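Local coordinates for protein angiotensin-converting enzyme (Anopheles gambiae, PDB 6S1Z) that probably cleaves dipeptides from the C-terminal ends of peptide substrates as a zinc metallopeptidase of the angiotensin-converting enzyme family, at residues T397-K402 against N529-Q534. Sequence-based numbering, arbitrary orientation.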
loop_
_atom_site.group_PDB
_atom_site.type_symbol
_atom_site.label_atom_id
_atom_site.label_comp_id
_atom_site.label_asym_id
_atom_site.label_seq_id
_atom_site.Cartn_x
_atom_site.Cartn_y
_atom_site.Cartn_z
ATOM N N THR A 397 14.957 12.640 -0.920
ATOM C CA THR A 397 15.852 13.677 -1.407
ATOM C C THR A 397 17.221 13.554 -0.741
ATOM O O THR A 397 17.306 13.226 0.448
ATOM C CB THR A 397 15.270 15.061 -1.123
ATOM O OG1 THR A 397 15.000 15.184 0.280
ATOM C CG2 THR A 397 13.985 15.271 -1.904
ATOM N N PRO A 398 18.311 13.817 -1.468
ATOM C CA PRO A 398 19.628 13.841 -0.811
ATOM C C PRO A 398 19.712 14.889 0.280
ATOM O O PRO A 398 20.336 14.657 1.322
ATOM C CB PRO A 398 20.590 14.154 -1.968
ATOM C CG PRO A 398 19.827 13.850 -3.204
ATOM C CD PRO A 398 18.408 14.141 -2.900
ATOM N N LYS A 399 19.097 16.050 0.046
ATOM C CA LYS A 399 19.048 17.125 1.029
ATOM C C LYS A 399 18.766 16.599 2.433
ATOM O O LYS A 399 19.508 16.888 3.378
ATOM C CB LYS A 399 17.972 18.126 0.603
ATOM C CG LYS A 399 18.270 19.584 0.911
ATOM C CD LYS A 399 16.987 20.400 0.850
ATOM C CE LYS A 399 17.016 21.502 -0.189
ATOM N NZ LYS A 399 15.730 22.258 -0.155
ATOM N N HIS A 400 17.694 15.818 2.586
ATOM C CA HIS A 400 17.349 15.254 3.888
ATOM C C HIS A 400 18.265 14.096 4.268
ATOM O O HIS A 400 18.556 13.908 5.455
ATOM C CB HIS A 400 15.892 14.787 3.889
ATOM C CG HIS A 400 15.372 14.409 5.242
ATOM N ND1 HIS A 400 14.314 15.058 5.842
ATOM C CD2 HIS A 400 15.761 13.444 6.110
ATOM C CE1 HIS A 400 14.076 14.513 7.022
ATOM N NE2 HIS A 400 14.939 13.531 7.208
ATOM N N LEU A 401 18.715 13.310 3.289
ATOM C CA LEU A 401 19.651 12.230 3.579
ATOM C C LEU A 401 21.049 12.763 3.860
ATOM O O LEU A 401 21.829 12.107 4.559
ATOM C CB LEU A 401 19.703 11.244 2.412
ATOM C CG LEU A 401 18.368 10.642 1.969
ATOM C CD1 LEU A 401 18.563 9.762 0.743
ATOM C CD2 LEU A 401 17.718 9.858 3.096
ATOM N N LYS A 402 21.383 13.940 3.324
ATOM C CA LYS A 402 22.695 14.523 3.578
ATOM C C LYS A 402 22.789 15.104 4.982
ATOM O O LYS A 402 23.878 15.133 5.565
ATOM C CB LYS A 402 23.003 15.602 2.538
ATOM C CG LYS A 402 23.954 15.156 1.433
ATOM C CD LYS A 402 24.488 16.352 0.656
ATOM C CE LYS A 402 25.634 15.964 -0.266
ATOM N NZ LYS A 402 26.550 17.107 -0.540
ATOM N N ASN A 529 13.500 17.824 -5.335
ATOM C CA ASN A 529 14.498 17.952 -4.282
ATOM C C ASN A 529 13.960 18.699 -3.065
ATOM O O ASN A 529 14.745 19.224 -2.267
ATOM C CB ASN A 529 15.745 18.655 -4.823
ATOM C CG ASN A 529 16.463 17.838 -5.880
ATOM O OD1 ASN A 529 15.918 16.870 -6.410
ATOM N ND2 ASN A 529 17.693 18.227 -6.194
ATOM N N CYS A 530 12.640 18.753 -2.907
ATOM C CA CYS A 530 12.009 19.494 -1.817
ATOM C C CYS A 530 12.066 18.666 -0.538
ATOM O O CYS A 530 11.275 17.739 -0.347
ATOM C CB CYS A 530 10.568 19.842 -2.179
ATOM S SG CYS A 530 9.519 20.141 -0.746
ATOM N N ASP A 531 13.003 19.002 0.346
ATOM C CA ASP A 531 13.061 18.425 1.685
ATOM C C ASP A 531 12.333 19.353 2.648
ATOM O O ASP A 531 12.672 20.538 2.748
ATOM C CB ASP A 531 14.508 18.228 2.133
ATOM C CG ASP A 531 14.631 17.970 3.624
ATOM O OD1 ASP A 531 13.646 17.519 4.244
ATOM O OD2 ASP A 531 15.721 18.225 4.177
ATOM N N ILE A 532 11.346 18.816 3.362
ATOM C CA ILE A 532 10.544 19.623 4.274
ATOM C C ILE A 532 10.740 19.144 5.706
ATOM O O ILE A 532 9.810 18.624 6.332
ATOM C CB ILE A 532 9.056 19.593 3.883
ATOM C CG1 ILE A 532 8.522 18.159 3.868
ATOM C CG2 ILE A 532 8.865 20.220 2.522
ATOM C CD1 ILE A 532 7.185 18.014 4.557
ATOM N N TYR A 533 11.945 19.322 6.236
ATOM C CA TYR A 533 12.223 19.038 7.634
ATOM C C TYR A 533 12.149 20.336 8.428
ATOM O O TYR A 533 12.565 21.393 7.944
ATOM C CB TYR A 533 13.601 18.392 7.810
ATOM C CG TYR A 533 13.817 17.730 9.159
ATOM C CD1 TYR A 533 12.769 17.112 9.834
ATOM C CD2 TYR A 533 15.070 17.724 9.760
ATOM C CE1 TYR A 533 12.962 16.508 11.059
ATOM C CE2 TYR A 533 15.271 17.122 10.990
ATOM C CZ TYR A 533 14.213 16.517 11.635
ATOM O OH TYR A 533 14.403 15.914 12.857
ATOM N N GLN A 534 11.599 20.251 9.639
ATOM C CA GLN A 534 11.514 21.390 10.549
ATOM C C GLN A 534 10.525 22.445 10.061
ATOM O O GLN A 534 10.717 23.640 10.300
ATOM C CB GLN A 534 12.891 22.027 10.769
ATOM C CG GLN A 534 13.983 21.043 11.166
ATOM C CD GLN A 534 15.128 20.996 10.169
ATOM O OE1 GLN A 534 14.925 21.129 8.961
ATOM N NE2 GLN A 534 16.341 20.805 10.673
#
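The irregular, largely extended backbone of 529-534 runs past the first turn of the short helix 398-402, coming closest where the CA atoms of Thr397 and Asn529 are 5.3 Å apart and, one turn on, where those of His400 and Asp531 are 5.8 Å apart. Asp531 lays its carboxylate against His400, while its CB lies near Lys399 CD and Thr397 OG1. Its CG stands anti to the backbone N (chi1 165°), which carries OD1 to the imidazole edge, where His400 ND1 donates a hydrogen bond to Asp531 OD1 over 3.0 Å. The bond lies close to the ring plane of His400 but reaches the oxygen from above the carboxylate plane, the two planes being 61° apart. The other oxygen, OD2, forms a salt bridge with Lys403, so both ends of this buried carboxylate are held, and the acceptor at ND1 probably fixes the ring's orientation. Thr397, the N-cap residue, sends its methyl CG2 against the Asn529 backbone, 3.6 Å from Asn529 C. The aliphatic part of Lys399 crosses the Asp531 side chain at a slant, Lys399 CD 3.5 Å from Asp531 CB. In this predominantly helical fold of the ACE family, the contact joins the turn that follows helix 381-396 to the linker between helices 495-514 and 536-548, a linker also tied to the former of these by the Cys530-Cys512 disulfide. Farther along, His400 CE1 sits over one face of the Tyr533 ring, 3.9 Å from Tyr533 CG, with the ring planes inclined at 52°. Phe296 meets both rings, its plane nearly parallel to that of His400, and completes a small aromatic cluster beside the buried histidine-carboxylate pair.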